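Local atomic coordinates of putative lipoprotein (Clostridium perfringens ATCC 13124, PDB entry 4R7R), a protein that is of unknown function but, as a putative lipoprotein with an alpha-beta fold classed as lipid-binding, may act at the cell envelope. Residues N22-S34 with K67-K80. Numbering follows the deposited sequence.
Sequences NIKIRLLDMNIYS and KPLYKIFIDLNSEK
Two neighbouring strands of the antiparallel sheet, 24-29 and 70-75, pair here through the hydrogen-bonded couples Lys24-Asp75, Arg26-Phe73 and Leu28-Lys71; Phe73 N donates to Arg26 O over 2.7 Å. On one face, Ile25 and Ile74 pack on helix 45-52 and Leu27 on helix 116-125; beta-branched isoleucine suits an extended strand with an apolar face. Ile25 CG2 meets Ile72 CG2 diagonally at 3.6 Å, and Leu27 CD2 lies against CG1 of its register partner Ile72; in each case the side chains point the same way. The other face is more polar. There Arg26, its chain bent at chi3 (-47°), turns its guanidinium back over Phe73, whose CB, not its ring, covers one face, although the two planes are only 9° apart. Arg26 NH2 donates to Asp75 OD1 at 2.6 Å, on the syn side, in a salt bridge. Glu35 binds NH1 as well, and the two acids probably hold the guanidinium's orientation and ease its closeness to Lys80 NZ, 3.4 Å from Arg26 NH2. Beyond strand 24-29, selenomethionine Met30 packs its CG on Pro68 CG, and the long, extended Lys67 reaches across to bond its NZ to Met30 O at 2.9 Å.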
loop_
_atom_site.group_PDB
_atom_site.type_symbol
_atom_site.label_atom_id
_atom_site.label_comp_id
_atom_site.label_asym_id
_atom_site.label_seq_id
_atom_site.Cartn_x
_atom_site.Cartn_y
_atom_site.Cartn_z
ATOM N N ASN A 22 6.217 -10.641 10.366
ATOM C CA ASN A 22 6.308 -11.628 9.295
ATOM C C ASN A 22 5.183 -11.459 8.280
ATOM O O ASN A 22 4.048 -11.846 8.544
ATOM C CB ASN A 22 6.276 -13.052 9.866
ATOM C CG ASN A 22 7.564 -13.428 10.592
ATOM O OD1 ASN A 22 8.608 -12.806 10.383
ATOM N ND2 ASN A 22 7.499 -14.459 11.440
ATOM N N ILE A 23 5.494 -10.886 7.119
ATOM C CA ILE A 23 4.477 -10.705 6.091
ATOM C C ILE A 23 4.831 -11.377 4.764
ATOM O O ILE A 23 5.998 -11.579 4.433
ATOM C CB ILE A 23 4.176 -9.193 5.816
ATOM C CG1 ILE A 23 5.389 -8.462 5.236
ATOM C CG2 ILE A 23 3.673 -8.496 7.079
ATOM C CD1 ILE A 23 5.060 -7.058 4.771
ATOM N N LYS A 24 3.791 -11.736 4.023
ATOM C CA LYS A 24 3.925 -12.145 2.639
ATOM C C LYS A 24 3.205 -11.122 1.778
ATOM O O LYS A 24 2.178 -10.572 2.186
ATOM C CB LYS A 24 3.344 -13.539 2.417
ATOM C CG LYS A 24 4.173 -14.654 3.001
ATOM C CD LYS A 24 3.418 -15.967 2.947
ATOM C CE LYS A 24 4.334 -17.140 3.280
ATOM N NZ LYS A 24 3.604 -18.441 3.273
ATOM N N ILE A 25 3.740 -10.854 0.592
ATOM C CA ILE A 25 3.109 -9.885 -0.284
ATOM C C ILE A 25 2.750 -10.506 -1.622
ATOM O O ILE A 25 3.511 -11.269 -2.193
ATOM C CB ILE A 25 4.001 -8.664 -0.516
ATOM C CG1 ILE A 25 4.275 -7.946 0.805
ATOM C CG2 ILE A 25 3.332 -7.708 -1.477
ATOM C CD1 ILE A 25 5.318 -6.850 0.673
ATOM N N ARG A 26 1.559 -10.180 -2.097
ATOM C CA ARG A 26 1.123 -10.582 -3.412
ATOM C C ARG A 26 0.828 -9.352 -4.221
ATOM O O ARG A 26 0.137 -8.465 -3.748
ATOM C CB ARG A 26 -0.116 -11.450 -3.330
ATOM C CG ARG A 26 0.144 -12.874 -3.658
ATOM C CD ARG A 26 -1.082 -13.710 -3.367
ATOM N NE ARG A 26 -1.665 -13.430 -2.054
ATOM C CZ ARG A 26 -2.894 -12.954 -1.874
ATOM N NH1 ARG A 26 -3.671 -12.701 -2.925
ATOM N NH2 ARG A 26 -3.348 -12.738 -0.645
ATOM N N LEU A 27 1.373 -9.297 -5.430
ATOM C CA LEU A 27 1.102 -8.206 -6.350
ATOM C C LEU A 27 0.152 -8.663 -7.454
ATOM O O LEU A 27 0.338 -9.730 -8.046
ATOM C CB LEU A 27 2.398 -7.685 -6.970
ATOM C CG LEU A 27 3.444 -7.037 -6.071
ATOM C CD1 LEU A 27 4.519 -6.380 -6.921
ATOM C CD2 LEU A 27 2.789 -6.014 -5.173
ATOM N N LEU A 28 -0.862 -7.844 -7.724
ATOM C CA LEU A 28 -1.778 -8.077 -8.831
ATOM C C LEU A 28 -1.731 -6.929 -9.857
ATOM O O LEU A 28 -1.972 -5.771 -9.507
ATOM C CB LEU A 28 -3.204 -8.251 -8.302
ATOM C CG LEU A 28 -4.267 -8.537 -9.362
ATOM C CD1 LEU A 28 -4.018 -9.903 -9.953
ATOM C CD2 LEU A 28 -5.656 -8.452 -8.768
ATOM N N ASP A 29 -1.427 -7.257 -11.116
ATOM C CA ASP A 29 -1.480 -6.294 -12.223
ATOM C C ASP A 29 -2.951 -6.070 -12.622
ATOM O O ASP A 29 -3.636 -7.008 -13.021
ATOM C CB ASP A 29 -0.638 -6.810 -13.409
ATOM C CG ASP A 29 -0.425 -5.764 -14.522
ATOM O OD1 ASP A 29 -1.376 -5.028 -14.859
ATOM O OD2 ASP A 29 0.700 -5.693 -15.086
HETATM N N MSE A 30 -3.441 -4.837 -12.506
HETATM C CA MSE A 30 -4.863 -4.570 -12.750
HETATM C C MSE A 30 -5.222 -4.422 -14.231
HETATM O O MSE A 30 -6.383 -4.232 -14.575
HETATM C CB MSE A 30 -5.310 -3.314 -11.992
HETATM C CG MSE A 30 -5.410 -3.502 -10.486
HETATM SE SE MSE A 30 -6.401 -5.106 -10.020
HETATM C CE MSE A 30 -8.192 -4.322 -9.990
ATOM N N ASN A 31 -4.230 -4.526 -15.107
ATOM C CA ASN A 31 -4.469 -4.425 -16.539
ATOM C C ASN A 31 -4.578 -5.815 -17.175
ATOM O O ASN A 31 -5.333 -6.016 -18.124
ATOM C CB ASN A 31 -3.354 -3.602 -17.193
ATOM C CG ASN A 31 -3.419 -3.618 -18.712
ATOM O OD1 ASN A 31 -2.998 -4.587 -19.350
ATOM N ND2 ASN A 31 -3.927 -2.535 -19.303
ATOM N N ILE A 32 -3.838 -6.770 -16.614
ATOM C CA ILE A 32 -3.694 -8.122 -17.153
ATOM C C ILE A 32 -4.264 -9.169 -16.190
ATOM O O ILE A 32 -4.629 -10.281 -16.588
ATOM C CB ILE A 32 -2.205 -8.426 -17.435
ATOM C CG1 ILE A 32 -1.599 -7.317 -18.300
ATOM C CG2 ILE A 32 -2.028 -9.790 -18.088
ATOM C CD1 ILE A 32 -0.160 -7.563 -18.729
ATOM N N TYR A 33 -4.327 -8.785 -14.918
ATOM C CA TYR A 33 -4.844 -9.620 -13.836
ATOM C C TYR A 33 -3.965 -10.845 -13.625
ATOM O O TYR A 33 -4.417 -11.914 -13.211
ATOM C CB TYR A 33 -6.316 -9.973 -14.092
ATOM C CG TYR A 33 -7.185 -8.758 -13.866
ATOM C CD1 TYR A 33 -7.693 -8.466 -12.595
ATOM C CD2 TYR A 33 -7.438 -7.857 -14.902
ATOM C CE1 TYR A 33 -8.466 -7.331 -12.371
ATOM C CE2 TYR A 33 -8.201 -6.714 -14.687
ATOM C CZ TYR A 33 -8.719 -6.459 -13.421
ATOM O OH TYR A 33 -9.487 -5.329 -13.207
ATOM N N SER A 34 -2.681 -10.639 -13.887
ATOM C CA SER A 34 -1.642 -11.585 -13.526
ATOM C C SER A 34 -1.108 -11.270 -12.127
ATOM O O SER A 34 -1.033 -10.105 -11.718
ATOM C CB SER A 34 -0.516 -11.547 -14.557
ATOM O OG SER A 34 -0.075 -10.215 -14.765
ATOM N N LYS A 67 -9.897 2.241 -11.816
ATOM C CA LYS A 67 -9.182 1.174 -11.123
ATOM C C LYS A 67 -7.713 1.489 -10.884
ATOM O O LYS A 67 -7.082 2.206 -11.666
ATOM C CB LYS A 67 -9.314 -0.152 -11.891
ATOM C CG LYS A 67 -8.563 -0.244 -13.208
ATOM C CD LYS A 67 -8.910 -1.549 -13.913
ATOM C CE LYS A 67 -8.316 -1.627 -15.310
ATOM N NZ LYS A 67 -8.635 -2.944 -15.943
ATOM N N PRO A 68 -7.166 0.944 -9.791
ATOM C CA PRO A 68 -5.734 1.044 -9.524
ATOM C C PRO A 68 -4.907 0.501 -10.674
ATOM O O PRO A 68 -5.419 -0.203 -11.548
ATOM C CB PRO A 68 -5.544 0.171 -8.274
ATOM C CG PRO A 68 -6.735 -0.731 -8.261
ATOM C CD PRO A 68 -7.843 0.107 -8.792
ATOM N N LEU A 69 -3.626 0.838 -10.668
ATOM C CA LEU A 69 -2.685 0.224 -11.571
ATOM C C LEU A 69 -2.348 -1.171 -11.039
ATOM O O LEU A 69 -2.301 -2.157 -11.782
ATOM C CB LEU A 69 -1.434 1.097 -11.696
ATOM C CG LEU A 69 -1.723 2.489 -12.276
ATOM C CD1 LEU A 69 -0.446 3.298 -12.378
ATOM C CD2 LEU A 69 -2.435 2.419 -13.640
ATOM N N TYR A 70 -2.135 -1.239 -9.732
ATOM C CA TYR A 70 -1.724 -2.466 -9.078
ATOM C C TYR A 70 -2.431 -2.622 -7.745
ATOM O O TYR A 70 -2.868 -1.635 -7.125
ATOM C CB TYR A 70 -0.216 -2.488 -8.817
ATOM C CG TYR A 70 0.671 -2.361 -10.028
ATOM C CD1 TYR A 70 0.883 -3.447 -10.883
ATOM C CD2 TYR A 70 1.330 -1.170 -10.299
ATOM C CE1 TYR A 70 1.715 -3.337 -11.990
ATOM C CE2 TYR A 70 2.173 -1.057 -11.399
ATOM C CZ TYR A 70 2.358 -2.141 -12.240
ATOM O OH TYR A 70 3.181 -2.014 -13.330
ATOM N N LYS A 71 -2.475 -3.864 -7.284
ATOM C CA LYS A 71 -3.040 -4.189 -5.997
ATOM C C LYS A 71 -2.012 -5.001 -5.217
ATOM O O LYS A 71 -1.496 -6.021 -5.698
ATOM C CB LYS A 71 -4.344 -4.959 -6.183
ATOM C CG LYS A 71 -5.434 -4.618 -5.200
ATOM C CD LYS A 71 -6.760 -5.304 -5.583
ATOM C CE LYS A 71 -7.844 -4.942 -4.590
ATOM N NZ LYS A 71 -8.288 -3.543 -4.762
ATOM N N ILE A 72 -1.698 -4.522 -4.022
ATOM C CA ILE A 72 -0.786 -5.197 -3.115
ATOM C C ILE A 72 -1.543 -5.909 -1.965
ATOM O O ILE A 72 -2.239 -5.272 -1.158
ATOM C CB ILE A 72 0.229 -4.185 -2.544
ATOM C CG1 ILE A 72 1.002 -3.504 -3.690
ATOM C CG2 ILE A 72 1.163 -4.858 -1.544
ATOM C CD1 ILE A 72 2.138 -2.515 -3.255
ATOM N N PHE A 73 -1.415 -7.232 -1.903
ATOM C CA PHE A 73 -2.020 -8.007 -0.819
ATOM C C PHE A 73 -0.981 -8.336 0.224
ATOM O O PHE A 73 -0.053 -9.111 -0.027
ATOM C CB PHE A 73 -2.669 -9.288 -1.351
ATOM C CG PHE A 73 -3.865 -9.022 -2.200
ATOM C CD1 PHE A 73 -5.091 -8.750 -1.621
ATOM C CD2 PHE A 73 -3.755 -8.981 -3.584
ATOM C CE1 PHE A 73 -6.203 -8.480 -2.396
ATOM C CE2 PHE A 73 -4.859 -8.713 -4.365
ATOM C CZ PHE A 73 -6.091 -8.456 -3.767
ATOM N N ILE A 74 -1.126 -7.719 1.388
ATOM C CA ILE A 74 -0.213 -7.963 2.492
ATOM C C ILE A 74 -0.855 -8.972 3.429
ATOM O O ILE A 74 -1.882 -8.704 4.068
ATOM C CB ILE A 74 0.134 -6.684 3.248
ATOM C CG1 ILE A 74 0.739 -5.662 2.289
ATOM C CG2 ILE A 74 1.109 -6.984 4.367
ATOM C CD1 ILE A 74 0.874 -4.284 2.891
ATOM N N ASP A 75 -0.258 -10.154 3.468
ATOM C CA ASP A 75 -0.803 -11.265 4.220
ATOM C C ASP A 75 0.002 -11.422 5.495
ATOM O O ASP A 75 1.127 -11.916 5.471
ATOM C CB ASP A 75 -0.774 -12.556 3.383
ATOM C CG ASP A 75 -1.361 -12.366 1.972
ATOM O OD1 ASP A 75 -2.608 -12.345 1.863
ATOM O OD2 ASP A 75 -0.588 -12.234 0.978
ATOM N N LEU A 76 -0.558 -10.955 6.603
ATOM C CA LEU A 76 0.047 -11.183 7.910
ATOM C C LEU A 76 -0.482 -12.506 8.451
ATOM O O LEU A 76 -1.193 -13.226 7.743
ATOM C CB LEU A 76 -0.252 -10.035 8.875
ATOM C CG LEU A 76 0.094 -8.633 8.362
ATOM C CD1 LEU A 76 -1.171 -7.845 8.052
ATOM C CD2 LEU A 76 0.959 -7.889 9.359
ATOM N N ASN A 77 -0.134 -12.828 9.692
ATOM C CA ASN A 77 -0.564 -14.084 10.298
ATOM C C ASN A 77 -2.086 -14.287 10.211
ATOM O O ASN A 77 -2.560 -15.198 9.533
ATOM C CB ASN A 77 -0.096 -14.157 11.762
ATOM C CG ASN A 77 1.205 -14.951 11.933
ATOM O OD1 ASN A 77 1.193 -16.186 11.968
ATOM N ND2 ASN A 77 2.327 -14.242 12.049
ATOM N N SER A 78 -2.846 -13.425 10.877
ATOM C CA SER A 78 -4.300 -13.547 10.892
ATOM C C SER A 78 -4.978 -12.578 9.919
ATOM O O SER A 78 -5.918 -12.946 9.217
ATOM C CB SER A 78 -4.824 -13.322 12.312
ATOM O OG SER A 78 -4.244 -12.164 12.886
ATOM N N GLU A 79 -4.477 -11.345 9.884
ATOM C CA GLU A 79 -5.063 -10.263 9.092
ATOM C C GLU A 79 -4.554 -10.209 7.657
ATOM O O GLU A 79 -3.466 -10.695 7.361
ATOM C CB GLU A 79 -4.776 -8.918 9.766
ATOM C CG GLU A 79 -5.635 -8.623 10.975
ATOM C CD GLU A 79 -6.939 -7.935 10.599
ATOM O OE1 GLU A 79 -7.775 -7.710 11.511
ATOM O OE2 GLU A 79 -7.119 -7.616 9.394
ATOM N N LYS A 80 -5.345 -9.607 6.774
ATOM C CA LYS A 80 -4.867 -9.243 5.445
ATOM C C LYS A 80 -5.173 -7.762 5.156
ATOM O O LYS A 80 -6.271 -7.272 5.426
ATOM C CB LYS A 80 -5.476 -10.132 4.344
ATOM C CG LYS A 80 -5.198 -9.562 2.921
ATOM C CD LYS A 80 -5.215 -10.596 1.793
ATOM C CE LYS A 80 -6.537 -10.616 1.033
ATOM N NZ LYS A 80 -6.498 -11.595 -0.095
#